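Long-range contacts in diaminopropionate ammonia-lyase (Escherichia coli, PDB 4D9I), which uses pyridoxal 5'-phosphate to catalyse the alpha,beta-elimination of both L- and D-alpha,beta-diaminopropionate, giving pyruvate and ammonia: residues S5-I10 / F309-D314; D331-S336 / H384-V389; Q188-E193 / E293-G298. One frame throughout, in Å; residues are numbered along the deposited sequence.

Contact 1. Residues S5-I10 / F309-D314; sequences SLKIDI and FISCQD
D9 and S311 face each other as an antiparallel hydrogen-bonded pair, D9 N giving to S311 O and S311 N to D9 O, both at 2.9 Å. The pairing extends to K7, just ahead of strand 8-12, where Q313 N gives to K7 O at 3.1 Å. At the next step a side chain takes over the backbone's role: the side-chain amide of Q313 places OE1 2.9 Å from K7 N, in the carbonyl plane, with a nearly straight N-H...O angle of 173°. CG of Q313 stands anti to its backbone N (chi1 -163°) and the chain is extended beyond it, which carries the amide past CB of K7 to the side chain of L6, crossed at about a right angle. Weaker CA-H...O contacts fill in between the N-H...O hydrogen bonds, the shortest from I310 CA to D9 O at 3.1 Å.

The apolar contacts lie on the face shared by I8, I10, I310 and C312. I310 sits side by side with both isoleucines of the other strand: its CG2 is 3.8 Å from I8 CG2, while its CG1 packs against I10 CG1. On the other face the side chains of D9 and S311, with the end of K7, gather round one water, which accepts from K7 NZ and donates to D9 OD2 and to S311 OG, the last at 2.7 Å; K7 also forms a salt bridge with D261, and S311 OG a hydrogen bond with D264.

Strand 8-12 is thus added antiparallel to strand 308-312 as an outermost strand of the mixed sheet, and strand 254-260 flanks 308-312 on its other side. Helix 338-352 covers the isoleucine face through V342, V346, A349 and V350, whereas Y267 of helix 265-272 packs against D9 and S311.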
ATOM      1  N   SER B   5       4.901  18.942  -8.195  1.00 32.70           N
ATOM      2  CA  SER B   5       4.857  19.073  -9.640  1.00 33.07           C
ATOM      3  C   SER B   5       5.692  18.001 -10.319  1.00 32.93           C
ATOM      4  O   SER B   5       6.913  18.098 -10.383  1.00 34.54           O
ATOM      5  CB  SER B   5       5.329  20.461 -10.076  1.00 35.47           C
ATOM      6  OG  SER B   5       4.487  21.472  -9.554  1.00 35.79           O
ATOM      7  N   LEU B   6       5.023  16.976 -10.825  1.00 31.28           N
ATOM      8  CA  LEU B   6       5.683  15.963 -11.643  1.00 31.40           C
ATOM      9  C   LEU B   6       5.461  16.333 -13.088  1.00 32.28           C
ATOM     10  O   LEU B   6       4.371  16.786 -13.467  1.00 31.45           O
ATOM     11  CB  LEU B   6       5.163  14.556 -11.343  1.00 29.10           C
ATOM     12  CG  LEU B   6       5.401  14.076  -9.896  1.00 28.68           C
ATOM     13  CD1 LEU B   6       4.865  12.667  -9.720  1.00 26.92           C
ATOM     14  CD2 LEU B   6       6.879  14.122  -9.518  1.00 30.34           C
ATOM     15  N   LYS B   7       6.506  16.155 -13.884  1.00 34.24           N
ATOM     16  CA  LYS B   7       6.451  16.492 -15.290  1.00 35.93           C
ATOM     17  C   LYS B   7       5.320  15.702 -15.957  1.00 34.59           C
ATOM     18  O   LYS B   7       5.360  14.475 -16.004  1.00 33.31           O
ATOM     19  CB  LYS B   7       7.803  16.202 -15.944  1.00 37.80           C
ATOM     20  CG  LYS B   7       7.833  16.454 -17.438  1.00 39.27           C
ATOM     21  CD  LYS B   7       8.977  15.688 -18.083  1.00 40.39           C
ATOM     22  CE  LYS B   7       8.988  15.933 -19.577  1.00 42.19           C
ATOM     23  NZ  LYS B   7      10.291  15.591 -20.226  1.00 43.95           N
ATOM     24  N   ILE B   8       4.282  16.409 -16.411  1.00 35.71           N
ATOM     25  CA  ILE B   8       3.238  15.800 -17.249  1.00 35.62           C
ATOM     26  C   ILE B   8       2.990  16.685 -18.465  1.00 37.42           C
ATOM     27  O   ILE B   8       2.193  17.631 -18.400  1.00 39.39           O
ATOM     28  CB  ILE B   8       1.873  15.657 -16.539  1.00 35.04           C
ATOM     29  CG1 ILE B   8       1.980  14.948 -15.194  1.00 33.87           C
ATOM     30  CG2 ILE B   8       0.891  14.903 -17.436  1.00 34.55           C
ATOM     31  CD1 ILE B   8       0.848  15.343 -14.264  1.00 33.66           C
ATOM     32  N   ASP B   9       3.667  16.397 -19.566  1.00 37.51           N
ATOM     33  CA  ASP B   9       3.459  17.165 -20.782  1.00 38.92           C
ATOM     34  C   ASP B   9       2.331  16.532 -21.577  1.00 37.33           C
ATOM     35  O   ASP B   9       2.366  15.327 -21.850  1.00 35.31           O
ATOM     36  CB  ASP B   9       4.744  17.218 -21.614  1.00 41.03           C
ATOM     37  CG  ASP B   9       5.834  18.062 -20.955  1.00 43.20           C
ATOM     38  OD1 ASP B   9       5.506  18.998 -20.214  1.00 43.12           O
ATOM     39  OD2 ASP B   9       7.027  17.794 -21.192  1.00 45.04           O
ATOM     40  N   ILE B  10       1.330  17.347 -21.910  1.00 37.46           N
ATOM     41  CA  ILE B  10       0.165  16.908 -22.680  1.00 36.66           C
ATOM     42  C   ILE B  10       0.177  17.576 -24.032  1.00 39.02           C
ATOM     43  O   ILE B  10       0.235  18.812 -24.114  1.00 41.01           O
ATOM     44  CB  ILE B  10      -1.169  17.278 -21.989  1.00 35.82           C
ATOM     45  CG1 ILE B  10      -1.230  16.709 -20.573  1.00 33.48           C
ATOM     46  CG2 ILE B  10      -2.346  16.786 -22.828  1.00 35.53           C
ATOM     47  CD1 ILE B  10      -2.113  17.505 -19.626  1.00 33.69           C
ATOM     48  N   PHE B 309      -1.423  12.874 -26.402  1.00 32.16           N
ATOM     49  CA  PHE B 309      -0.233  12.141 -26.005  1.00 31.72           C
ATOM     50  C   PHE B 309       0.340  12.794 -24.757  1.00 31.57           C
ATOM     51  O   PHE B 309       0.375  14.015 -24.671  1.00 33.01           O
ATOM     52  CB  PHE B 309       0.796  12.192 -27.124  1.00 33.76           C
ATOM     53  CG  PHE B 309       0.254  11.782 -28.461  1.00 34.58           C
ATOM     54  CD1 PHE B 309       0.106  12.715 -29.477  1.00 36.97           C
ATOM     55  CD2 PHE B 309      -0.116  10.464 -28.700  1.00 33.31           C
ATOM     56  CE1 PHE B 309      -0.391  12.342 -30.724  1.00 38.24           C
ATOM     57  CE2 PHE B 309      -0.618  10.088 -29.943  1.00 34.30           C
ATOM     58  CZ  PHE B 309      -0.757  11.025 -30.946  1.00 36.65           C
ATOM     59  N   ILE B 310       0.780  11.976 -23.803  1.00 30.11           N
ATOM     60  CA  ILE B 310       1.453  12.468 -22.599  1.00 30.16           C
ATOM     61  C   ILE B 310       2.878  11.919 -22.506  1.00 31.08           C
ATOM     62  O   ILE B 310       3.110  10.721 -22.691  1.00 30.36           O
ATOM     63  CB  ILE B 310       0.679  12.120 -21.304  1.00 27.89           C
ATOM     64  CG1 ILE B 310      -0.568  13.005 -21.179  1.00 27.85           C
ATOM     65  CG2 ILE B 310       1.567  12.299 -20.066  1.00 27.85           C
ATOM     66  CD1 ILE B 310      -1.447  12.727 -19.975  1.00 25.79           C
ATOM     67  N   SER B 311       3.819  12.823 -22.252  1.00 33.33           N
ATOM     68  CA  SER B 311       5.189  12.482 -21.900  1.00 34.71           C
ATOM     69  C   SER B 311       5.392  12.822 -20.435  1.00 34.43           C
ATOM     70  O   SER B 311       5.264  13.982 -20.037  1.00 35.44           O
ATOM     71  CB  SER B 311       6.178  13.274 -22.749  1.00 38.05           C
ATOM     72  OG  SER B 311       7.510  13.032 -22.332  1.00 39.35           O
ATOM     73  N   CYS B 312       5.719  11.823 -19.631  1.00 33.48           N
ATOM     74  CA  CYS B 312       5.812  12.051 -18.199  1.00 33.30           C
ATOM     75  C   CYS B 312       7.097  11.564 -17.524  1.00 34.21           C
ATOM     76  O   CYS B 312       7.808  10.686 -18.029  1.00 34.54           O
ATOM     77  CB  CYS B 312       4.567  11.523 -17.480  1.00 31.00           C
ATOM     78  SG  CYS B 312       4.480   9.733 -17.416  1.00 30.74           S
ATOM     79  N   GLN B 313       7.379  12.185 -16.385  1.00 34.45           N
ATOM     80  CA  GLN B 313       8.443  11.804 -15.477  1.00 35.61           C
ATOM     81  C   GLN B 313       8.309  10.331 -15.067  1.00 33.73           C
ATOM     82  O   GLN B 313       7.191   9.854 -14.851  1.00 31.08           O
ATOM     83  CB  GLN B 313       8.299  12.683 -14.227  1.00 35.83           C
ATOM     84  CG  GLN B 313       9.530  12.724 -13.369  1.00 38.17           C
ATOM     85  CD  GLN B 313       9.589  13.966 -12.512  1.00 39.07           C
ATOM     86  OE1 GLN B 313       8.811  14.904 -12.677  1.00 38.54           O
ATOM     87  NE2 GLN B 313      10.533  13.981 -11.613  1.00 40.78           N
ATOM     88  N   ASP B 314       9.446   9.641 -14.941  1.00 35.39           N
ATOM     89  CA  ASP B 314       9.526   8.264 -14.431  1.00 34.90           C
ATOM     90  C   ASP B 314       8.732   8.030 -13.141  1.00 32.92           C
ATOM     91  O   ASP B 314       8.000   7.044 -13.026  1.00 31.20           O
ATOM     92  CB  ASP B 314      10.986   7.885 -14.171  1.00 39.08           C
ATOM     93  CG  ASP B 314      11.649   7.224 -15.363  1.00 41.63           C
ATOM     94  OD1 ASP B 314      12.898   7.084 -15.349  1.00 45.06           O
ATOM     95  OD2 ASP B 314      10.933   6.835 -16.316  1.00 41.49           O
TER
HETATM   96  O   HOH W   1       8.556  15.506 -22.836  1.00 39.83           O

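Contact 2. Residues D331-S336 / H384-V389; sequences DPRIIS and HYREVV
I335 lays its CG2 over one face of the Y385 ring, 4.2 Å from the centroid and 24° off the ring normal, a CH-pi contact displaced toward the hydroxyl end, with CZ the nearest ring carbon. CD1 of I335 reaches Y385 OH at 3.6 Å. V389 CG1, one helical turn on from Y385, covers the opposite face, so the ring is held between two aliphatic groups. At its edge, in plane, S336 O comes within 3.3 Å of Y385 CE1; this buried carbonyl oxygen has no hydrogen-bond partner in the model. CG anti to the backbone N (chi1 -178°) directs the ring from helix 382-389 toward the loop. A water accepts from Y385 OH at 2.7 Å, and also bridges I334 O and S336 N. Y385 OH is also hydrogen-bonded to N326 ND2 of the second subunit. A phenylalanine in place of Y385 would probably leave this water and that N326 without their hydroxyl partner, and I335 CD1 without the oxygen it rests against.

R333 NH2 and R386 NH2 lie 4.4 Å apart, edge to edge. A water is weakly bound by both. Oxygens of the second subunit take up both groups, which probably eases the approach of like charges: R333 NH2 bonds to side-chain N326 OD1 and R386 NH2 to backbone P327 O, both of that subunit. The arrangement belongs to the dimer interface of this fold type II enzyme, where helix 382-389 and the loop before helix 338-352 together receive residues 326-328 of the partner subunit.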
ATOM      1  N   ASP B 331     -11.760   1.287  -1.421  1.00 20.12           N
ATOM      2  CA  ASP B 331     -11.513   0.791  -2.782  1.00 19.64           C
ATOM      3  C   ASP B 331     -10.767  -0.541  -2.747  1.00 19.65           C
ATOM      4  O   ASP B 331     -10.007  -0.794  -1.796  1.00 19.99           O
ATOM      5  CB  ASP B 331     -10.689   1.791  -3.580  1.00 18.65           C
ATOM      6  CG  ASP B 331     -11.510   2.969  -4.090  1.00 19.27           C
ATOM      7  OD1 ASP B 331     -12.741   2.963  -3.951  1.00 20.60           O
ATOM      8  OD2 ASP B 331     -10.916   3.919  -4.630  1.00 18.82           O
ATOM      9  N   PRO B 332     -10.961  -1.396  -3.775  1.00 19.60           N
ATOM     10  CA  PRO B 332     -10.147  -2.628  -3.835  1.00 19.63           C
ATOM     11  C   PRO B 332      -8.675  -2.309  -4.143  1.00 18.53           C
ATOM     12  O   PRO B 332      -8.385  -1.311  -4.807  1.00 17.97           O
ATOM     13  CB  PRO B 332     -10.778  -3.411  -5.015  1.00 20.14           C
ATOM     14  CG  PRO B 332     -11.345  -2.329  -5.889  1.00 19.60           C
ATOM     15  CD  PRO B 332     -11.879  -1.288  -4.927  1.00 19.71           C
ATOM     16  N   ARG B 333      -7.771  -3.160  -3.648  1.00 18.46           N
ATOM     17  CA  ARG B 333      -6.328  -3.015  -3.807  1.00 17.75           C
ATOM     18  C   ARG B 333      -5.867  -3.750  -5.073  1.00 17.33           C
ATOM     19  O   ARG B 333      -6.394  -4.807  -5.367  1.00 18.13           O
ATOM     20  CB  ARG B 333      -5.650  -3.651  -2.590  1.00 18.60           C
ATOM     21  CG  ARG B 333      -4.136  -3.771  -2.674  1.00 18.74           C
ATOM     22  CD  ARG B 333      -3.567  -3.909  -1.270  1.00 20.07           C
ATOM     23  NE  ARG B 333      -2.220  -4.473  -1.282  1.00 20.75           N
ATOM     24  CZ  ARG B 333      -1.970  -5.753  -1.021  1.00 22.63           C
ATOM     25  NH1 ARG B 333      -2.974  -6.558  -0.672  1.00 24.27           N
ATOM     26  NH2 ARG B 333      -0.736  -6.225  -1.019  1.00 22.95           N
ATOM     27  N   ILE B 334      -4.879  -3.196  -5.783  1.00 16.40           N
ATOM     28  CA  ILE B 334      -4.387  -3.749  -7.052  1.00 16.36           C
ATOM     29  C   ILE B 334      -2.851  -3.754  -7.030  1.00 16.53           C
ATOM     30  O   ILE B 334      -2.214  -2.748  -6.682  1.00 16.28           O
ATOM     31  CB  ILE B 334      -4.909  -2.922  -8.268  1.00 15.72           C
ATOM     32  CG1 ILE B 334      -6.451  -3.007  -8.370  1.00 15.93           C
ATOM     33  CG2 ILE B 334      -4.222  -3.355  -9.553  1.00 15.50           C
ATOM     34  CD1 ILE B 334      -7.101  -2.016  -9.328  1.00 15.71           C
ATOM     35  N   ILE B 335      -2.256  -4.897  -7.373  1.00 17.29           N
ATOM     36  CA  ILE B 335      -0.799  -5.037  -7.422  1.00 18.02           C
ATOM     37  C   ILE B 335      -0.427  -4.712  -8.871  1.00 18.03           C
ATOM     38  O   ILE B 335      -0.811  -5.441  -9.797  1.00 18.43           O
ATOM     39  CB  ILE B 335      -0.332  -6.465  -7.051  1.00 19.13           C
ATOM     40  CG1 ILE B 335      -0.860  -6.899  -5.659  1.00 19.77           C
ATOM     41  CG2 ILE B 335       1.182  -6.575  -7.136  1.00 19.72           C
ATOM     42  CD1 ILE B 335      -0.614  -5.913  -4.539  1.00 19.88           C
ATOM     43  N   SER B 336       0.283  -3.602  -9.056  1.00 18.06           N
ATOM     44  CA  SER B 336       0.567  -3.068 -10.384  1.00 18.21           C
ATOM     45  C   SER B 336       2.050  -2.711 -10.490  1.00 19.27           C
ATOM     46  O   SER B 336       2.567  -1.930  -9.672  1.00 19.11           O
ATOM     47  CB  SER B 336      -0.284  -1.812 -10.628  1.00 17.21           C
ATOM     48  OG  SER B 336      -0.256  -1.406 -11.996  1.00 17.43           O
ATOM     49  N   HIS B 384      11.871  -4.766  -7.118  1.00 34.10           N
ATOM     50  CA  HIS B 384      11.540  -3.390  -7.498  1.00 32.36           C
ATOM     51  C   HIS B 384      10.195  -2.952  -6.951  1.00 29.52           C
ATOM     52  O   HIS B 384      10.021  -1.801  -6.476  1.00 28.39           O
ATOM     53  CB  HIS B 384      11.609  -3.287  -9.030  1.00 32.85           C
ATOM     54  CG  HIS B 384      11.213  -1.945  -9.577  1.00 32.51           C
ATOM     55  ND1 HIS B 384      12.011  -0.864  -9.492  1.00 34.26           N
ATOM     56  CD2 HIS B 384      10.048  -1.531 -10.217  1.00 30.98           C
ATOM     57  CE1 HIS B 384      11.394   0.193 -10.050  1.00 33.47           C
ATOM     58  NE2 HIS B 384      10.187  -0.217 -10.497  1.00 31.55           N
ATOM     59  N   TYR B 385       9.211  -3.846  -7.043  1.00 27.67           N
ATOM     60  CA  TYR B 385       7.858  -3.522  -6.584  1.00 25.27           C
ATOM     61  C   TYR B 385       7.905  -3.105  -5.105  1.00 25.59           C
ATOM     62  O   TYR B 385       7.373  -2.062  -4.725  1.00 24.32           O
ATOM     63  CB  TYR B 385       6.902  -4.709  -6.758  1.00 24.35           C
ATOM     64  CG  TYR B 385       5.494  -4.341  -6.317  1.00 22.78           C
ATOM     65  CD1 TYR B 385       4.674  -3.577  -7.141  1.00 21.01           C
ATOM     66  CD2 TYR B 385       5.018  -4.710  -5.057  1.00 22.80           C
ATOM     67  CE1 TYR B 385       3.393  -3.195  -6.742  1.00 20.10           C
ATOM     68  CE2 TYR B 385       3.741  -4.344  -4.645  1.00 21.60           C
ATOM     69  CZ  TYR B 385       2.948  -3.593  -5.468  1.00 20.11           C
ATOM     70  OH  TYR B 385       1.704  -3.251  -5.062  1.00 19.27           O
ATOM     71  N   ARG B 386       8.578  -3.918  -4.293  1.00 26.95           N
ATOM     72  CA  ARG B 386       8.625  -3.666  -2.852  1.00 27.81           C
ATOM     73  C   ARG B 386       9.526  -2.474  -2.510  1.00 29.13           C
ATOM     74  O   ARG B 386       9.226  -1.706  -1.576  1.00 28.90           O
ATOM     75  CB  ARG B 386       9.024  -4.931  -2.083  1.00 29.52           C
ATOM     76  CG  ARG B 386       7.964  -6.033  -2.127  1.00 28.45           C
ATOM     77  CD  ARG B 386       6.586  -5.524  -1.718  1.00 26.62           C
ATOM     78  NE  ARG B 386       5.531  -6.482  -2.050  1.00 25.72           N
ATOM     79  CZ  ARG B 386       4.281  -6.417  -1.594  1.00 24.69           C
ATOM     80  NH1 ARG B 386       3.912  -5.432  -0.771  1.00 24.06           N
ATOM     81  NH2 ARG B 386       3.393  -7.334  -1.974  1.00 24.30           N
ATOM     82  N   GLU B 387      10.606  -2.295  -3.272  1.00 30.24           N
ATOM     83  CA  GLU B 387      11.420  -1.082  -3.133  1.00 31.71           C
ATOM     84  C   GLU B 387      10.582   0.196  -3.350  1.00 29.75           C
ATOM     85  O   GLU B 387      10.720   1.181  -2.606  1.00 30.24           O
ATOM     86  CB  GLU B 387      12.657  -1.139  -4.059  1.00 33.95           C
ATOM     87  CG  GLU B 387      13.744  -2.030  -3.502  1.00 36.95           C
ATOM     88  CD  GLU B 387      14.786  -2.478  -4.525  1.00 39.13           C
ATOM     89  OE1 GLU B 387      14.668  -2.176  -5.728  1.00 38.82           O
ATOM     90  OE2 GLU B 387      15.725  -3.161  -4.110  1.00 41.85           O
ATOM     91  N   VAL B 388       9.676   0.164  -4.327  1.00 27.47           N
ATOM     92  CA  VAL B 388       8.781   1.308  -4.561  1.00 25.73           C
ATOM     93  C   VAL B 388       7.730   1.475  -3.445  1.00 24.67           C
ATOM     94  O   VAL B 388       7.596   2.565  -2.867  1.00 24.62           O
ATOM     95  CB  VAL B 388       8.090   1.247  -5.948  1.00 24.16           C
ATOM     96  CG1 VAL B 388       7.070   2.381  -6.123  1.00 22.43           C
ATOM     97  CG2 VAL B 388       9.118   1.294  -7.077  1.00 25.31           C
ATOM     98  N   VAL B 389       6.970   0.418  -3.162  1.00 23.92           N
ATOM     99  CA  VAL B 389       5.769   0.568  -2.300  1.00 23.00           C
ATOM    100  C   VAL B 389       6.125   0.594  -0.815  1.00 24.55           C
ATOM    101  O   VAL B 389       5.437   1.254  -0.014  1.00 24.49           O
ATOM    102  CB  VAL B 389       4.636  -0.445  -2.622  1.00 21.64           C
ATOM    103  CG1 VAL B 389       4.245  -0.353  -4.100  1.00 20.49           C
ATOM    104  CG2 VAL B 389       5.005  -1.877  -2.258  1.00 22.29           C
TER
HETATM  105  O   HOH W   2       0.448  -8.789  -2.198  1.00 18.33           O
HETATM  106  O   HOH W   3       0.238  -1.814  -6.816  1.00 16.21           O

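Contact 3. Residues Q188-E193 / E293-G298; sequences QDTAWE and EPNPLG
The N-terminus of helix 296-305, with N295 as its N-cap, meets the loop that follows strand 185-186 of the four-stranded parallel sheet. No direct hydrogen bond joins the two segments; they meet through van der Waals contacts, and a water links them. The T190 and N295 side chains run antiparallel alongside one another, T190 OG1 lying 3.2 Å from N295 CB. A chi1 of -162° in T190 sets its OG1 anti to the backbone N, and a water oxygen 2.5 Å from T190 OG1 also donates to E293 O.

A191 points its methyl at the start of the helix. A191 CB lies 3.8 Å from L297 CD1 and also meets N295 OD1 and the P296 ring, while A191 O approaches P296 CD at 3.3 Å. The amide of N295 passes alongside the loop backbone, but its ND2 is 3.7 Å from D189 O, and neither ND2 nor A191 N, both buried here, has a polar partner in the model.

M203 of helix 197-206 touches both N295 and L297, and V233 touches T190 and N295. D189 has its side chain about 7 Å from that of D120, the inferred proton acceptor for the L-isomer, and hydrogen-bonds through OD2 to a Tris molecule probably left from crystallisation. The capping bond itself runs from L297 N to N295 OD1, 2.9 Å long, with the donor 41° out of the carbonyl plane and away from a lone pair.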
ATOM      1  N   GLN B 188       7.976 -11.210 -32.572  1.00 28.61           N
ATOM      2  CA  GLN B 188       8.123  -9.905 -31.889  1.00 28.61           C
ATOM      3  C   GLN B 188       6.814  -9.158 -31.896  1.00 27.86           C
ATOM      4  O   GLN B 188       6.046  -9.257 -32.853  1.00 27.56           O
ATOM      5  CB  GLN B 188       9.162  -8.999 -32.565  1.00 30.45           C
ATOM      6  CG  GLN B 188      10.612  -9.413 -32.402  1.00 32.48           C
ATOM      7  CD  GLN B 188      11.071  -9.536 -30.953  1.00 32.27           C
ATOM      8  OE1 GLN B 188      11.828 -10.440 -30.627  1.00 33.51           O
ATOM      9  NE2 GLN B 188      10.630  -8.630 -30.091  1.00 31.32           N
ATOM     10  N   ASP B 189       6.595  -8.357 -30.853  1.00 27.30           N
ATOM     11  CA  ASP B 189       5.359  -7.594 -30.716  1.00 26.74           C
ATOM     12  C   ASP B 189       5.424  -6.211 -31.351  1.00 28.30           C
ATOM     13  O   ASP B 189       4.682  -5.317 -30.996  1.00 29.55           O
ATOM     14  CB  ASP B 189       4.937  -7.514 -29.241  1.00 25.16           C
ATOM     15  CG  ASP B 189       6.017  -6.894 -28.333  1.00 25.75           C
ATOM     16  OD1 ASP B 189       7.236  -6.969 -28.648  1.00 26.58           O
ATOM     17  OD2 ASP B 189       5.621  -6.383 -27.260  1.00 24.68           O
ATOM     18  N   THR B 190       6.316  -6.030 -32.304  1.00 30.89           N
ATOM     19  CA  THR B 190       6.318  -4.825 -33.092  1.00 31.78           C
ATOM     20  C   THR B 190       6.459  -5.222 -34.561  1.00 33.38           C
ATOM     21  O   THR B 190       6.781  -6.368 -34.861  1.00 33.01           O
ATOM     22  CB  THR B 190       7.430  -3.864 -32.655  1.00 33.33           C
ATOM     23  OG1 THR B 190       7.134  -2.545 -33.146  1.00 34.51           O
ATOM     24  CG2 THR B 190       8.804  -4.339 -33.150  1.00 34.66           C
ATOM     25  N   ALA B 191       6.207  -4.271 -35.457  1.00 34.31           N
ATOM     26  CA  ALA B 191       6.274  -4.512 -36.889  1.00 35.90           C
ATOM     27  C   ALA B 191       7.418  -3.718 -37.505  1.00 38.04           C
ATOM     28  O   ALA B 191       7.874  -2.741 -36.929  1.00 38.48           O
ATOM     29  CB  ALA B 191       4.955  -4.137 -37.542  1.00 35.71           C
ATOM     30  N   TRP B 192       7.889  -4.180 -38.661  1.00 39.81           N
ATOM     31  CA  TRP B 192       8.750  -3.403 -39.547  1.00 42.60           C
ATOM     32  C   TRP B 192       8.495  -3.874 -40.957  1.00 44.47           C
ATOM     33  O   TRP B 192       7.625  -4.727 -41.176  1.00 42.99           O
ATOM     34  CB  TRP B 192      10.219  -3.545 -39.157  1.00 43.60           C
ATOM     35  CG  TRP B 192      10.718  -4.972 -39.036  1.00 42.69           C
ATOM     36  CD1 TRP B 192      11.321  -5.748 -40.026  1.00 44.17           C
ATOM     37  CD2 TRP B 192      10.687  -5.840 -37.834  1.00 40.52           C
ATOM     38  NE1 TRP B 192      11.645  -6.992 -39.540  1.00 43.16           N
ATOM     39  CE2 TRP B 192      11.297  -7.113 -38.235  1.00 40.90           C
ATOM     40  CE3 TRP B 192      10.229  -5.690 -36.517  1.00 38.52           C
ATOM     41  CZ2 TRP B 192      11.428  -8.177 -37.354  1.00 39.67           C
ATOM     42  CZ3 TRP B 192      10.367  -6.769 -35.634  1.00 37.15           C
ATOM     43  CH2 TRP B 192      10.954  -7.984 -36.044  1.00 37.75           C
ATOM     44  N   GLU B 193       9.230  -3.335 -41.929  1.00 47.44           N
ATOM     45  CA  GLU B 193       9.030  -3.735 -43.320  1.00 49.42           C
ATOM     46  C   GLU B 193       9.393  -5.191 -43.497  1.00 48.84           C
ATOM     47  O   GLU B 193      10.501  -5.619 -43.149  1.00 49.74           O
ATOM     48  CB  GLU B 193       9.836  -2.861 -44.281  1.00 53.35           C
ATOM     49  CG  GLU B 193       9.176  -1.524 -44.569  1.00 55.07           C
ATOM     50  CD  GLU B 193       9.775  -0.808 -45.763  1.00 59.33           C
ATOM     51  OE1 GLU B 193      10.311  -1.466 -46.686  1.00 61.19           O
ATOM     52  OE2 GLU B 193       9.692   0.435 -45.781  1.00 61.62           O
ATOM     53  N   GLU B 293      11.412   2.614 -32.216  1.00 55.49           N
ATOM     54  CA  GLU B 293      10.590   3.362 -33.153  1.00 54.88           C
ATOM     55  C   GLU B 293       9.183   2.898 -32.822  1.00 51.02           C
ATOM     56  O   GLU B 293       9.021   1.784 -32.317  1.00 49.19           O
ATOM     57  CB  GLU B 293      10.957   2.956 -34.590  1.00 56.93           C
ATOM     58  CG  GLU B 293      10.863   4.070 -35.622  1.00 59.46           C
ATOM     59  CD  GLU B 293      11.390   3.650 -36.982  1.00 61.69           C
ATOM     60  N   PRO B 294       8.160   3.734 -33.088  1.00 50.10           N
ATOM     61  CA  PRO B 294       6.807   3.203 -32.894  1.00 47.11           C
ATOM     62  C   PRO B 294       6.501   2.018 -33.830  1.00 47.25           C
ATOM     63  O   PRO B 294       6.993   1.963 -34.957  1.00 49.08           O
ATOM     64  CB  PRO B 294       5.898   4.393 -33.228  1.00 47.12           C
ATOM     65  CG  PRO B 294       6.771   5.601 -33.160  1.00 49.44           C
ATOM     66  CD  PRO B 294       8.150   5.140 -33.534  1.00 51.83           C
ATOM     67  N   ASN B 295       5.713   1.071 -33.332  1.00 44.68           N
ATOM     68  CA  ASN B 295       5.135   0.009 -34.148  1.00 44.59           C
ATOM     69  C   ASN B 295       4.247   0.676 -35.214  1.00 44.91           C
ATOM     70  O   ASN B 295       3.262   1.319 -34.863  1.00 43.99           O
ATOM     71  CB  ASN B 295       4.325  -0.916 -33.222  1.00 41.96           C
ATOM     72  CG  ASN B 295       3.516  -1.978 -33.956  1.00 42.20           C
ATOM     73  OD1 ASN B 295       3.418  -1.999 -35.175  1.00 43.69           O
ATOM     74  ND2 ASN B 295       2.912  -2.880 -33.177  1.00 41.28           N
ATOM     75  N   PRO B 296       4.597   0.538 -36.506  1.00 47.02           N
ATOM     76  CA  PRO B 296       3.796   1.188 -37.565  1.00 48.10           C
ATOM     77  C   PRO B 296       2.315   0.790 -37.557  1.00 46.48           C
ATOM     78  O   PRO B 296       1.456   1.612 -37.895  1.00 46.38           O
ATOM     79  CB  PRO B 296       4.457   0.721 -38.876  1.00 50.88           C
ATOM     80  CG  PRO B 296       5.794   0.198 -38.492  1.00 51.64           C
ATOM     81  CD  PRO B 296       5.738  -0.224 -37.051  1.00 48.80           C
ATOM     82  N   LEU B 297       2.022  -0.461 -37.190  1.00 45.22           N
ATOM     83  CA  LEU B 297       0.634  -0.922 -37.109  1.00 44.07           C
ATOM     84  C   LEU B 297      -0.131  -0.160 -36.021  1.00 41.92           C
ATOM     85  O   LEU B 297      -1.275   0.256 -36.229  1.00 41.79           O
ATOM     86  CB  LEU B 297       0.557  -2.429 -36.876  1.00 43.52           C
ATOM     87  CG  LEU B 297       1.102  -3.353 -37.968  1.00 45.45           C
ATOM     88  CD1 LEU B 297       1.244  -4.767 -37.426  1.00 44.70           C
ATOM     89  CD2 LEU B 297       0.242  -3.348 -39.223  1.00 47.48           C
ATOM     90  N   GLY B 298       0.527   0.041 -34.879  1.00 40.20           N
ATOM     91  CA  GLY B 298      -0.052   0.777 -33.785  1.00 38.63           C
ATOM     92  C   GLY B 298      -0.104   2.272 -34.042  1.00 39.68           C
ATOM     93  O   GLY B 298      -1.099   2.919 -33.728  1.00 38.69           O
TER
HETATM   94  O   HOH W   4       8.787  -0.705 -33.359  1.00 32.66           O

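From the N terminus, residues 5-10 pair with strand 308-312, 299 residues later at the closest ends, so contact 1 closes the longest loop. Contact 3 is nested inside it: residues 188-193, in the loop after strand 185-186 of the four-stranded parallel sheet, meet 293-298 at the start of helix 296-305, and the next strand after this helix is 308-312 of contact 1. Contact 2 follows in series, its shorter loop running from 331-336 to helix 382-389. Contacts 2 and 3 lie on opposite sides of the chain's centre, their own centres 30 Å apart. Contact 1 completes a sheet edge, contact 3 joins segments from the two sheet regions, and contact 2 faces the second subunit.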